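Long-range contacts in phosphate transport system protein phoU (Streptococcus pneumoniae, PDB 2I0M), which probably takes part in regulating phosphate uptake, as a zinc-binding, largely helical protein that forms a homodimer: residues 51-56 against 89-94; 127-132 against 192-197; 28-33 against 43-48; 10-15 against 78-83. All coordinates share one frame; numbering follows the deposited sequence.

Interaction 1: 51-56 against 89-94. With ZN (zinc ion), chain D.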
loop_
_atom_site.group_PDB
_atom_site.type_symbol
_atom_site.label_atom_id
_atom_site.label_comp_id
_atom_site.label_asym_id
_atom_site.label_seq_id
_atom_site.Cartn_x
_atom_site.Cartn_y
_atom_site.Cartn_z
ATOM N N ALA A 51 2.580 2.637 19.287
ATOM C CA ALA A 51 3.512 1.584 19.684
ATOM C C ALA A 51 3.957 0.712 18.487
ATOM O O ALA A 51 5.067 0.178 18.478
ATOM C CB ALA A 51 2.926 0.734 20.793
ATOM N N ILE A 52 3.107 0.594 17.472
ATOM C CA ILE A 52 3.478 -0.133 16.248
ATOM C C ILE A 52 4.437 0.728 15.405
ATOM O O ILE A 52 5.415 0.220 14.841
ATOM C CB ILE A 52 2.236 -0.574 15.424
ATOM C CG1 ILE A 52 1.366 -1.549 16.248
ATOM C CG2 ILE A 52 2.676 -1.243 14.093
ATOM C CD1 ILE A 52 -0.040 -1.761 15.744
ATOM N N ASN A 53 4.163 2.033 15.340
ATOM C CA ASN A 53 5.067 2.967 14.694
ATOM C C ASN A 53 6.432 2.854 15.381
ATOM O O ASN A 53 7.445 2.605 14.715
ATOM C CB ASN A 53 4.524 4.394 14.800
ATOM C CG ASN A 53 3.396 4.688 13.816
ATOM O OD1 ASN A 53 3.350 5.777 13.252
ATOM N ND2 ASN A 53 2.474 3.750 13.627
ATOM N N GLN A 54 6.435 2.988 16.714
ATOM C CA GLN A 54 7.646 2.874 17.553
ATOM C C GLN A 54 8.436 1.586 17.341
ATOM O O GLN A 54 9.671 1.624 17.258
ATOM C CB GLN A 54 7.304 3.019 19.044
ATOM C CG GLN A 54 7.356 4.439 19.558
ATOM C CD GLN A 54 7.228 4.527 21.076
ATOM O OE1 GLN A 54 6.398 3.856 21.684
ATOM N NE2 GLN A 54 8.057 5.368 21.691
ATOM N N GLY A 55 7.723 0.462 17.262
ATOM C CA GLY A 55 8.338 -0.848 17.079
ATOM C C GLY A 55 9.012 -0.974 15.726
ATOM O O GLY A 55 10.063 -1.606 15.601
ATOM N N GLN A 56 8.385 -0.374 14.715
ATOM C CA GLN A 56 8.917 -0.301 13.371
ATOM C C GLN A 56 10.213 0.511 13.321
ATOM O O GLN A 56 11.169 0.108 12.661
ATOM C CB GLN A 56 7.864 0.309 12.444
ATOM C CG GLN A 56 8.371 0.616 11.055
ATOM C CD GLN A 56 7.592 1.709 10.367
ATOM O OE1 GLN A 56 7.041 2.604 11.011
ATOM N NE2 GLN A 56 7.568 1.666 9.058
ATOM N N ASP A 89 5.311 -2.341 5.900
ATOM C CA ASP A 89 4.022 -2.867 5.450
ATOM C C ASP A 89 3.154 -3.237 6.666
ATOM O O ASP A 89 1.927 -3.089 6.656
ATOM C CB ASP A 89 4.229 -4.120 4.574
ATOM C CG ASP A 89 4.743 -3.803 3.176
ATOM O OD1 ASP A 89 4.707 -2.633 2.746
ATOM O OD2 ASP A 89 5.164 -4.739 2.470
ATOM N N LEU A 90 3.826 -3.713 7.711
ATOM C CA LEU A 90 3.200 -4.118 8.935
ATOM C C LEU A 90 2.629 -2.891 9.665
ATOM O O LEU A 90 1.483 -2.930 10.105
ATOM C CB LEU A 90 4.223 -4.877 9.787
ATOM C CG LEU A 90 4.026 -6.256 10.414
ATOM C CD1 LEU A 90 3.383 -7.341 9.497
ATOM C CD2 LEU A 90 5.388 -6.710 10.929
ATOM N N GLU A 91 3.377 -1.790 9.764
ATOM C CA GLU A 91 2.760 -0.591 10.356
ATOM C C GLU A 91 1.625 0.019 9.540
ATOM O O GLU A 91 0.743 0.667 10.098
ATOM C CB GLU A 91 3.746 0.402 11.059
ATOM C CG GLU A 91 4.120 1.759 10.512
ATOM C CD GLU A 91 2.994 2.644 9.996
ATOM O OE1 GLU A 91 2.653 2.476 8.804
ATOM O OE2 GLU A 91 2.503 3.546 10.731
ATOM N N ARG A 92 1.616 -0.234 8.230
ATOM C CA ARG A 92 0.490 0.213 7.397
ATOM C C ARG A 92 -0.715 -0.704 7.618
ATOM O O ARG A 92 -1.847 -0.234 7.709
ATOM C CB ARG A 92 0.895 0.357 5.933
ATOM C CG ARG A 92 1.897 1.501 5.745
ATOM C CD ARG A 92 2.436 1.565 4.357
ATOM N NE ARG A 92 3.503 2.556 4.221
ATOM C CZ ARG A 92 4.212 2.732 3.106
ATOM N NH1 ARG A 92 3.960 1.976 2.031
ATOM N NH2 ARG A 92 5.164 3.670 3.057
ATOM N N MET A 93 -0.457 -2.001 7.741
ATOM C CA MET A 93 -1.482 -2.962 8.208
ATOM C C MET A 93 -2.131 -2.492 9.519
ATOM O O MET A 93 -3.350 -2.313 9.582
ATOM C CB MET A 93 -0.879 -4.358 8.330
ATOM C CG MET A 93 -0.531 -4.936 6.937
ATOM S SD MET A 93 0.487 -6.417 6.928
ATOM C CE MET A 93 -0.621 -7.459 7.824
ATOM N N GLY A 94 -1.299 -2.259 10.535
ATOM C CA GLY A 94 -1.693 -1.587 11.782
ATOM C C GLY A 94 -2.569 -0.344 11.649
ATOM O O GLY A 94 -3.591 -0.243 12.307
HETATM ZN ZN ZN D . 1.475 4.759 9.099
#

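Interaction 2: 127-132 against 192-197. With ZN (zinc ion), chain B.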
loop_
_atom_site.group_PDB
_atom_site.type_symbol
_atom_site.label_atom_id
_atom_site.label_comp_id
_atom_site.label_asym_id
_atom_site.label_seq_id
_atom_site.Cartn_x
_atom_site.Cartn_y
_atom_site.Cartn_z
ATOM N N LEU A 127 -7.279 -12.367 8.762
ATOM C CA LEU A 127 -6.542 -12.805 9.944
ATOM C C LEU A 127 -5.709 -14.057 9.679
ATOM O O LEU A 127 -4.543 -14.106 10.055
ATOM C CB LEU A 127 -7.492 -13.067 11.102
ATOM C CG LEU A 127 -8.157 -11.853 11.755
ATOM C CD1 LEU A 127 -8.941 -12.327 12.995
ATOM C CD2 LEU A 127 -7.128 -10.808 12.149
ATOM N N SER A 128 -6.291 -15.058 9.029
ATOM C CA SER A 128 -5.593 -16.323 8.903
ATOM C C SER A 128 -4.435 -16.207 7.920
ATOM O O SER A 128 -3.419 -16.864 8.085
ATOM C CB SER A 128 -6.540 -17.475 8.561
ATOM O OG SER A 128 -6.864 -17.479 7.195
ATOM N N MET A 129 -4.586 -15.337 6.929
ATOM C CA MET A 129 -3.504 -14.981 6.008
ATOM C C MET A 129 -2.288 -14.457 6.773
ATOM O O MET A 129 -1.162 -14.883 6.496
ATOM C CB MET A 129 -3.974 -13.948 4.976
ATOM C CG MET A 129 -4.664 -14.511 3.705
ATOM S SD MET A 129 -5.431 -13.188 2.668
ATOM C CE MET A 129 -3.969 -12.504 1.911
ATOM N N LEU A 130 -2.499 -13.551 7.738
ATOM C CA LEU A 130 -1.381 -13.028 8.523
ATOM C C LEU A 130 -0.786 -14.089 9.445
ATOM O O LEU A 130 0.435 -14.182 9.572
ATOM C CB LEU A 130 -1.797 -11.808 9.343
ATOM C CG LEU A 130 -0.697 -11.125 10.158
ATOM C CD1 LEU A 130 0.492 -10.714 9.244
ATOM C CD2 LEU A 130 -1.241 -9.907 10.888
ATOM N N ALA A 131 -1.641 -14.874 10.095
ATOM C CA ALA A 131 -1.189 -15.929 11.004
ATOM C C ALA A 131 -0.364 -16.973 10.249
ATOM O O ALA A 131 0.672 -17.436 10.732
ATOM C CB ALA A 131 -2.375 -16.576 11.698
ATOM N N ASP A 132 -0.839 -17.345 9.067
ATOM C CA ASP A 132 -0.073 -18.210 8.160
ATOM C C ASP A 132 1.281 -17.599 7.783
ATOM O O ASP A 132 2.310 -18.254 7.891
ATOM C CB ASP A 132 -0.885 -18.538 6.902
ATOM C CG ASP A 132 -2.069 -19.479 7.186
ATOM O OD1 ASP A 132 -2.185 -20.049 8.295
ATOM O OD2 ASP A 132 -2.904 -19.645 6.276
ATOM N N ARG A 192 -6.974 -3.493 1.941
ATOM C CA ARG A 192 -5.591 -2.977 2.047
ATOM C C ARG A 192 -4.689 -3.805 2.961
ATOM O O ARG A 192 -3.560 -4.131 2.588
ATOM C CB ARG A 192 -5.556 -1.520 2.530
ATOM C CG ARG A 192 -6.243 -0.532 1.648
ATOM C CD ARG A 192 -5.509 -0.357 0.345
ATOM N NE ARG A 192 -4.428 0.625 0.459
ATOM C CZ ARG A 192 -3.173 0.314 0.750
ATOM N NH1 ARG A 192 -2.824 -0.958 0.940
ATOM N NH2 ARG A 192 -2.263 1.268 0.828
ATOM N N PHE A 193 -5.184 -4.113 4.159
ATOM C CA PHE A 193 -4.539 -5.043 5.095
ATOM C C PHE A 193 -4.028 -6.282 4.379
ATOM O O PHE A 193 -2.859 -6.635 4.495
ATOM C CB PHE A 193 -5.549 -5.447 6.177
ATOM C CG PHE A 193 -4.989 -6.288 7.282
ATOM C CD1 PHE A 193 -4.345 -5.701 8.367
ATOM C CD2 PHE A 193 -5.174 -7.664 7.283
ATOM C CE1 PHE A 193 -3.860 -6.489 9.430
ATOM C CE2 PHE A 193 -4.687 -8.459 8.332
ATOM C CZ PHE A 193 -4.031 -7.866 9.405
ATOM N N ALA A 194 -4.912 -6.917 3.619
ATOM C CA ALA A 194 -4.598 -8.156 2.915
ATOM C C ALA A 194 -3.625 -7.954 1.751
ATOM O O ALA A 194 -2.788 -8.807 1.477
ATOM C CB ALA A 194 -5.880 -8.844 2.448
ATOM N N ASP A 195 -3.732 -6.821 1.076
ATOM C CA ASP A 195 -2.782 -6.448 0.051
ATOM C C ASP A 195 -1.350 -6.344 0.597
ATOM O O ASP A 195 -0.417 -6.855 -0.025
ATOM C CB ASP A 195 -3.195 -5.121 -0.587
ATOM C CG ASP A 195 -4.111 -5.296 -1.777
ATOM O OD1 ASP A 195 -4.185 -6.421 -2.329
ATOM O OD2 ASP A 195 -4.753 -4.288 -2.190
ATOM N N TYR A 196 -1.167 -5.673 1.738
ATOM C CA TYR A 196 0.169 -5.625 2.369
ATOM C C TYR A 196 0.750 -6.999 2.737
ATOM O O TYR A 196 1.949 -7.224 2.585
ATOM C CB TYR A 196 0.210 -4.689 3.583
ATOM C CG TYR A 196 0.135 -3.230 3.212
ATOM C CD1 TYR A 196 1.152 -2.624 2.464
ATOM C CD2 TYR A 196 -0.961 -2.446 3.590
ATOM C CE1 TYR A 196 1.087 -1.258 2.098
ATOM C CE2 TYR A 196 -1.032 -1.089 3.226
ATOM C CZ TYR A 196 -0.003 -0.515 2.498
ATOM O OH TYR A 196 -0.074 0.812 2.146
ATOM N N ILE A 197 -0.095 -7.905 3.228
ATOM C CA ILE A 197 0.306 -9.304 3.467
ATOM C C ILE A 197 0.886 -9.926 2.194
ATOM O O ILE A 197 1.926 -10.604 2.246
ATOM C CB ILE A 197 -0.880 -10.164 3.983
ATOM C CG1 ILE A 197 -1.327 -9.662 5.367
ATOM C CG2 ILE A 197 -0.507 -11.640 4.039
ATOM C CD1 ILE A 197 -2.659 -10.217 5.838
HETATM ZN ZN ZN B . -6.625 -6.994 -2.618
#

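Interaction 3: 28-33 against 43-48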
loop_
_atom_site.group_PDB
_atom_site.type_symbol
_atom_site.label_atom_id
_atom_site.label_comp_id
_atom_site.label_asym_id
_atom_site.label_seq_id
_atom_site.Cartn_x
_atom_site.Cartn_y
_atom_site.Cartn_z
ATOM N N SER A 28 -7.258 -8.643 15.121
ATOM C CA SER A 28 -8.214 -9.454 15.884
ATOM C C SER A 28 -9.103 -8.633 16.843
ATOM O O SER A 28 -10.330 -8.756 16.812
ATOM C CB SER A 28 -7.466 -10.554 16.630
ATOM O OG SER A 28 -8.358 -11.186 17.519
ATOM N N LYS A 29 -8.468 -7.799 17.672
ATOM C CA LYS A 29 -9.149 -6.793 18.521
ATOM C C LYS A 29 -10.037 -5.805 17.728
ATOM O O LYS A 29 -11.163 -5.528 18.132
ATOM C CB LYS A 29 -8.122 -6.013 19.377
ATOM C CG LYS A 29 -7.880 -6.569 20.792
ATOM C CD LYS A 29 -6.509 -6.180 21.420
ATOM C CE LYS A 29 -5.938 -4.801 20.962
ATOM N NZ LYS A 29 -4.467 -4.602 21.312
ATOM N N ALA A 30 -9.530 -5.278 16.614
ATOM C CA ALA A 30 -10.318 -4.392 15.733
ATOM C C ALA A 30 -11.631 -5.017 15.255
ATOM O O ALA A 30 -12.673 -4.360 15.238
ATOM C CB ALA A 30 -9.488 -3.935 14.514
ATOM N N LEU A 31 -11.557 -6.283 14.852
ATOM C CA LEU A 31 -12.706 -6.982 14.300
ATOM C C LEU A 31 -13.673 -7.424 15.371
ATOM O O LEU A 31 -14.876 -7.465 15.125
ATOM C CB LEU A 31 -12.250 -8.156 13.420
ATOM C CG LEU A 31 -11.558 -7.651 12.140
ATOM C CD1 LEU A 31 -10.897 -8.790 11.374
ATOM C CD2 LEU A 31 -12.523 -6.853 11.234
ATOM N N LEU A 32 -13.148 -7.752 16.553
ATOM C CA LEU A 32 -13.983 -7.998 17.726
ATOM C C LEU A 32 -14.676 -6.714 18.166
ATOM O O LEU A 32 -15.869 -6.735 18.462
ATOM C CB LEU A 32 -13.179 -8.618 18.891
ATOM C CG LEU A 32 -13.763 -8.595 20.320
ATOM C CD1 LEU A 32 -15.090 -9.376 20.463
ATOM C CD2 LEU A 32 -12.735 -9.088 21.337
ATOM N N ALA A 33 -13.944 -5.599 18.212
ATOM C CA ALA A 33 -14.567 -4.311 18.533
ATOM C C ALA A 33 -15.687 -3.963 17.548
ATOM O O ALA A 33 -16.644 -3.290 17.922
ATOM C CB ALA A 33 -13.538 -3.185 18.609
ATOM N N GLU A 43 -11.301 2.732 20.880
ATOM C CA GLU A 43 -10.493 3.867 21.342
ATOM C C GLU A 43 -9.101 3.467 21.822
ATOM O O GLU A 43 -8.138 4.184 21.590
ATOM C CB GLU A 43 -11.213 4.647 22.459
ATOM C CG GLU A 43 -11.667 6.039 22.060
ATOM C CD GLU A 43 -11.408 7.079 23.152
ATOM O OE1 GLU A 43 -10.328 7.028 23.787
ATOM O OE2 GLU A 43 -12.273 7.961 23.370
ATOM N N LEU A 44 -9.013 2.335 22.518
ATOM C CA LEU A 44 -7.731 1.802 22.978
ATOM C C LEU A 44 -6.870 1.356 21.791
ATOM O O LEU A 44 -5.650 1.529 21.804
ATOM C CB LEU A 44 -7.924 0.665 23.997
ATOM C CG LEU A 44 -8.801 0.926 25.243
ATOM C CD1 LEU A 44 -9.099 -0.361 26.009
ATOM C CD2 LEU A 44 -8.238 2.010 26.195
ATOM N N ILE A 45 -7.504 0.815 20.752
ATOM C CA ILE A 45 -6.784 0.466 19.514
ATOM C C ILE A 45 -6.183 1.713 18.856
ATOM O O ILE A 45 -5.038 1.690 18.373
ATOM C CB ILE A 45 -7.707 -0.222 18.479
ATOM C CG1 ILE A 45 -8.094 -1.624 18.955
ATOM C CG2 ILE A 45 -7.043 -0.247 17.080
ATOM C CD1 ILE A 45 -9.442 -2.089 18.448
ATOM N N ILE A 46 -6.971 2.781 18.809
ATOM C CA ILE A 46 -6.557 4.009 18.162
ATOM C C ILE A 46 -5.349 4.597 18.902
ATOM O O ILE A 46 -4.354 4.964 18.285
ATOM C CB ILE A 46 -7.737 5.002 18.062
ATOM C CG1 ILE A 46 -8.827 4.418 17.153
ATOM C CG2 ILE A 46 -7.276 6.381 17.563
ATOM C CD1 ILE A 46 -10.188 5.077 17.321
ATOM N N ASN A 47 -5.432 4.637 20.227
ATOM C CA ASN A 47 -4.351 5.159 21.053
ATOM C C ASN A 47 -3.077 4.294 21.122
ATOM O O ASN A 47 -1.990 4.812 21.401
ATOM C CB ASN A 47 -4.881 5.501 22.444
ATOM C CG ASN A 47 -5.868 6.666 22.409
ATOM O OD1 ASN A 47 -5.649 7.655 21.704
ATOM N ND2 ASN A 47 -6.967 6.549 23.161
ATOM N N LYS A 48 -3.202 2.993 20.855
ATOM C CA LYS A 48 -2.041 2.105 20.872
ATOM C C LYS A 48 -1.329 1.986 19.530
ATOM O O LYS A 48 -0.266 1.361 19.448
ATOM C CB LYS A 48 -2.405 0.715 21.388
ATOM C CG LYS A 48 -2.505 0.644 22.911
ATOM C CD LYS A 48 -2.192 -0.751 23.444
ATOM C CE LYS A 48 -3.261 -1.772 23.062
ATOM N NZ LYS A 48 -3.581 -2.667 24.231
#

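Interaction 4: 10-15 against 78-83. With ZN (zinc ion), chain C.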
loop_
_atom_site.group_PDB
_atom_site.type_symbol
_atom_site.label_atom_id
_atom_site.label_comp_id
_atom_site.label_asym_id
_atom_site.label_seq_id
_atom_site.Cartn_x
_atom_site.Cartn_y
_atom_site.Cartn_z
ATOM N N HIS A 10 18.952 -13.586 13.171
ATOM C CA HIS A 10 17.895 -14.386 13.765
ATOM C C HIS A 10 17.121 -13.590 14.809
ATOM O O HIS A 10 15.892 -13.640 14.844
ATOM C CB HIS A 10 18.465 -15.660 14.391
ATOM C CG HIS A 10 17.491 -16.347 15.285
ATOM N ND1 HIS A 10 16.458 -17.118 14.796
ATOM C CD2 HIS A 10 17.334 -16.306 16.625
ATOM C CE1 HIS A 10 15.729 -17.555 15.802
ATOM N NE2 HIS A 10 16.244 -17.081 16.921
ATOM N N GLU A 11 17.846 -12.858 15.654
ATOM C CA GLU A 11 17.225 -11.980 16.648
ATOM C C GLU A 11 16.447 -10.839 16.007
ATOM O O GLU A 11 15.386 -10.476 16.487
ATOM C CB GLU A 11 18.264 -11.459 17.650
ATOM C CG GLU A 11 18.454 -12.384 18.854
ATOM C CD GLU A 11 19.817 -12.243 19.533
ATOM O OE1 GLU A 11 20.194 -13.163 20.303
ATOM O OE2 GLU A 11 20.515 -11.225 19.309
ATOM N N LEU A 12 16.972 -10.292 14.908
ATOM C CA LEU A 12 16.252 -9.296 14.113
ATOM C C LEU A 12 14.957 -9.872 13.535
ATOM O O LEU A 12 13.923 -9.209 13.526
ATOM C CB LEU A 12 17.131 -8.755 12.975
ATOM C CG LEU A 12 16.852 -7.367 12.364
ATOM C CD1 LEU A 12 17.141 -7.386 10.865
ATOM C CD2 LEU A 12 15.447 -6.861 12.616
ATOM N N GLU A 13 15.008 -11.103 13.054
ATOM C CA GLU A 13 13.784 -11.765 12.602
ATOM C C GLU A 13 12.724 -11.904 13.715
ATOM O O GLU A 13 11.523 -11.795 13.449
ATOM C CB GLU A 13 14.101 -13.128 12.003
ATOM C CG GLU A 13 12.896 -13.806 11.382
ATOM C CD GLU A 13 13.291 -14.936 10.459
ATOM O OE1 GLU A 13 13.908 -15.917 10.923
ATOM O OE2 GLU A 13 12.985 -14.827 9.257
ATOM N N GLN A 14 13.168 -12.145 14.946
ATOM C CA GLN A 14 12.235 -12.323 16.054
ATOM C C GLN A 14 11.569 -11.011 16.444
ATOM O O GLN A 14 10.380 -11.006 16.791
ATOM C CB GLN A 14 12.902 -12.990 17.275
ATOM C CG GLN A 14 13.119 -14.505 17.124
ATOM C CD GLN A 14 11.826 -15.292 16.885
ATOM O OE1 GLN A 14 11.705 -16.037 15.908
ATOM N NE2 GLN A 14 10.865 -15.127 17.776
ATOM N N SER A 15 12.334 -9.915 16.393
ATOM C CA SER A 15 11.786 -8.567 16.581
ATOM C C SER A 15 10.645 -8.298 15.605
ATOM O O SER A 15 9.597 -7.792 15.998
ATOM C CB SER A 15 12.867 -7.494 16.383
ATOM O OG SER A 15 13.808 -7.508 17.442
ATOM N N ARG A 78 19.709 -9.306 1.209
ATOM C CA ARG A 78 18.312 -9.499 0.852
ATOM C C ARG A 78 17.463 -9.646 2.100
ATOM O O ARG A 78 16.316 -9.209 2.129
ATOM C CB ARG A 78 18.145 -10.733 -0.048
ATOM C CG ARG A 78 19.011 -10.683 -1.307
ATOM C CD ARG A 78 18.311 -11.294 -2.509
ATOM N NE ARG A 78 18.055 -12.725 -2.353
ATOM C CZ ARG A 78 18.913 -13.693 -2.667
ATOM N NH1 ARG A 78 20.118 -13.404 -3.142
ATOM N NH2 ARG A 78 18.566 -14.959 -2.490
ATOM N N PHE A 79 18.044 -10.239 3.135
ATOM C CA PHE A 79 17.321 -10.494 4.365
ATOM C C PHE A 79 17.002 -9.204 5.096
ATOM O O PHE A 79 15.854 -8.914 5.326
ATOM C CB PHE A 79 18.056 -11.469 5.294
ATOM C CG PHE A 79 17.351 -11.665 6.605
ATOM C CD1 PHE A 79 16.293 -12.569 6.710
ATOM C CD2 PHE A 79 17.701 -10.913 7.719
ATOM C CE1 PHE A 79 15.627 -12.748 7.903
ATOM C CE2 PHE A 79 17.030 -11.071 8.910
ATOM C CZ PHE A 79 15.992 -11.995 9.010
ATOM N N VAL A 80 18.032 -8.445 5.459
ATOM C CA VAL A 80 17.864 -7.179 6.175
ATOM C C VAL A 80 16.946 -6.206 5.383
ATOM O O VAL A 80 16.109 -5.514 5.979
ATOM C CB VAL A 80 19.241 -6.562 6.534
ATOM C CG1 VAL A 80 19.102 -5.171 7.101
ATOM C CG2 VAL A 80 19.980 -7.451 7.514
ATOM N N ILE A 81 17.086 -6.192 4.053
ATOM C CA ILE A 81 16.229 -5.376 3.180
ATOM C C ILE A 81 14.770 -5.837 3.270
ATOM O O ILE A 81 13.853 -5.029 3.228
ATOM C CB ILE A 81 16.710 -5.417 1.695
ATOM C CG1 ILE A 81 18.070 -4.700 1.533
ATOM C CG2 ILE A 81 15.654 -4.800 0.751
ATOM C CD1 ILE A 81 18.696 -4.802 0.120
ATOM N N SER A 82 14.569 -7.142 3.412
ATOM C CA SER A 82 13.238 -7.720 3.528
ATOM C C SER A 82 12.561 -7.356 4.849
ATOM O O SER A 82 11.366 -7.139 4.883
ATOM C CB SER A 82 13.306 -9.243 3.376
ATOM O OG SER A 82 13.797 -9.595 2.097
ATOM N N ILE A 83 13.327 -7.325 5.934
ATOM C CA ILE A 83 12.810 -6.939 7.241
ATOM C C ILE A 83 12.425 -5.445 7.229
ATOM O O ILE A 83 11.328 -5.085 7.655
ATOM C CB ILE A 83 13.826 -7.248 8.363
ATOM C CG1 ILE A 83 14.114 -8.767 8.467
ATOM C CG2 ILE A 83 13.393 -6.616 9.681
ATOM C CD1 ILE A 83 13.026 -9.660 9.123
HETATM ZN ZN ZN C . 15.726 -17.585 18.975
#

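Interaction 1: 51-56 against 89-94
E91 is the residue on which I52, N53 and Q56 converge, and its carboxylate carries the zinc ion. The metal is held through both oxygens but unevenly, with E91 OE2 at 2.3 Å from zinc and E91 OE1 at 2.6 Å, an asymmetric bidentate grip. N53 comes in at OE2, the nearer oxygen, its ND2 lying 2.9 Å from E91 OE2. Here the amide plane stands 69° from that of the carboxylate, so the two groups are far from coplanar. Q56 instead lies over the aliphatic part of the glutamate, with Q56 OE1 3.1 Å from E91 CG. Its NE2 is buried without a partner in the model. Nearer the backbone of E91, I52 offers its CG2 branch, which packs 3.6 Å from E91 CB, while I52 CD1 rests against the bare CA of G94 at 4.3 Å. The E91 chain is bent at chi2 (46°), and in this folded shape both carboxylate oxygens face the zinc ion.

These side chains meet because segments 51-56 and 89-94 run antiparallel, at 179°, with axes 9.4 Å apart. Farther out, L19 and L22 of helix 5-35 cover I52. D95 completes the intrachain part of the metal site, and D214 of the second subunit supplies a further carboxylate, so the ion lies at the dimer contact; there D89 and R92 also form salt bridges with R92 and D89 of that subunit. The E91 and D95 ligands, one helical turn apart, match the E(D)xxxD metal-binding motif of the PhoU family.

Interaction 2: 127-132 against 192-197
M129 and L130 pack on F193, A194 and I197 by apolar contacts, and the shortest sound polar bond lies within segment 192-197, away from the interface: R192 NH2 donates to Y196 OH at 2.6 Å. Its N-H...O angle is 151°, with the hydroxyl tilted somewhat out of the guanidinium plane. Another polar atom facing away from the interface is D195 OD1, which binds zinc at 2.5 Å, an ion that E191 and D156 also bind.

The apolar contact centres on I197, whose CD1 fits between two successive residues of the facing helix: it lies 3.9 Å from L130 CB and 4.0 Å from M129 CB. M129 then extends past I197. A bend at its last torsion, chi3 76°, carries the methyl CE to A194, where M129 CE is 4.2 Å from A194 CB and also lies near the backbone O of that residue. On the other flank, L130 CD2 approaches F193 CZ at 3.8 Å, the two side chains set at about a right angle. Both L130 and F193 place CG opposite the backbone N, the setting in which the leucine branch and the ring atom meet.

Segments 127-132 and 192-197 run nearly parallel, crossing at 23° with axes 9.9 Å apart. V23, L24 and A27 of helix 5-35 cover the L130 and F193 side. I155 of helix 152-168 packs on M129 and A194, I148 of helix 142-150 on I197, and M93 of helix 74-105 on both I197 and Y196, so four further helices pack against this pair.

Interaction 3: 28-33 against 43-48
I45 drives its CD1 methyl into the backbone of segment 28-33, and this is the tight part of the contact. I45 CD1 lies 3.7 Å from A30 CA and 3.8 Å from the carbonyl carbon of K29, so the methyl sits against the main chain itself. Two small side chains flank it, A33 CB at 4.2 Å and A30 CB at 4.3 Å from I45 CD1. With CG1 set opposite the carbonyl carbon (chi1 -70°), the longer branch of the isoleucine is carried toward the facing helix. The alanines at 30 and 33, one turn apart, are small enough for the methyl to come this close.

The other side is looser and polar. K29 and K48 meet at about a right angle, K29 NZ lying 3.5 Å from K48 CE. Their amino groups are also close, with K29 NZ and K48 NZ 3.6 Å apart. If both are charged, the pair would be unfavourable unless solvent screens it, and such proximity would tend to favour loss of a proton from one of them. K48 is exposed. K29 is bent at chi3 and K48 at chi3 and chi4, and in these shapes their ends meet.

The segments run antiparallel at 151° with axes 10.3 Å apart. A101 of helix 74-105 packs on I45 from a third direction, while M41, early in helix 39-66, covers K29, L32 and A33. A short connection joins helix 5-35 to helix 39-66, and the arrangement is that of an antiparallel helical hairpin, here near its turn.

Interaction 4: 10-15 against 78-83
E13 and F79 meet across two nearly parallel helices of a three-helix bundle, formed by helices 5-35, 39-66 and 74-105; the local axes of segments 10-15 and 78-83 lie 10.8 Å apart at 17°. From its CB outward, the E13 side chain follows the rim of the ring. E13 CB lies at the edge, in the ring plane, 3.7 Å from F79 CZ. CG stays slightly farther from the ring; it stands opposite the backbone N (chi1 -174°), and the chain runs on extended beyond it. E13 CD comes within 4.1 Å of F79 CE1, and the tip, E13 OE2, ends 3.6 Å from F79 CE1, again at the edge and near the plane. The carboxylate itself is turned 79° from the ring. An anionic oxygen at the rim would be expected to meet the ring's weakly positive C-H edge. Beyond the two segments, F137, P138 and H140 also touch E13.

L12 works beside this pair. Its CD1 reaches F79 CE2 at 4.2 Å, and its CD2 packs 3.6 Å from I83 CG2, the leucine and isoleucine lying alongside one another, pointing in opposite senses. I59 and C63 of helix 39-66 touch both L12 and I83, so the third helix closes over this apolar part. H10, by contrast, points away from segment 78-83 and binds a zinc ion through NE2. On segment 78-83 itself, I83 covers one face of the phenylalanine, with its CG1 3.7 Å above the F79 ring plane and offset toward the rim.

From the N terminus, helix 5-35 opens interaction 4 at 10-15 and then interaction 3 at 28-33. Interaction 3 closes first, at 43-48 on helix 39-66, and is nested inside the larger loop of interaction 4. Interaction 1 opens at 51-56 before interaction 4 closes at 78-83, and itself closes at 89-94, so these two cross; together the three tie helices 5-35, 39-66 and 74-105. Interaction 2 follows in series, joining helices 117-136 and 177-209. It touches interaction 1 through M93 and I197, and interaction 3 through L127 against S28 and L31. Interactions 1 and 2 both also reach the second subunit.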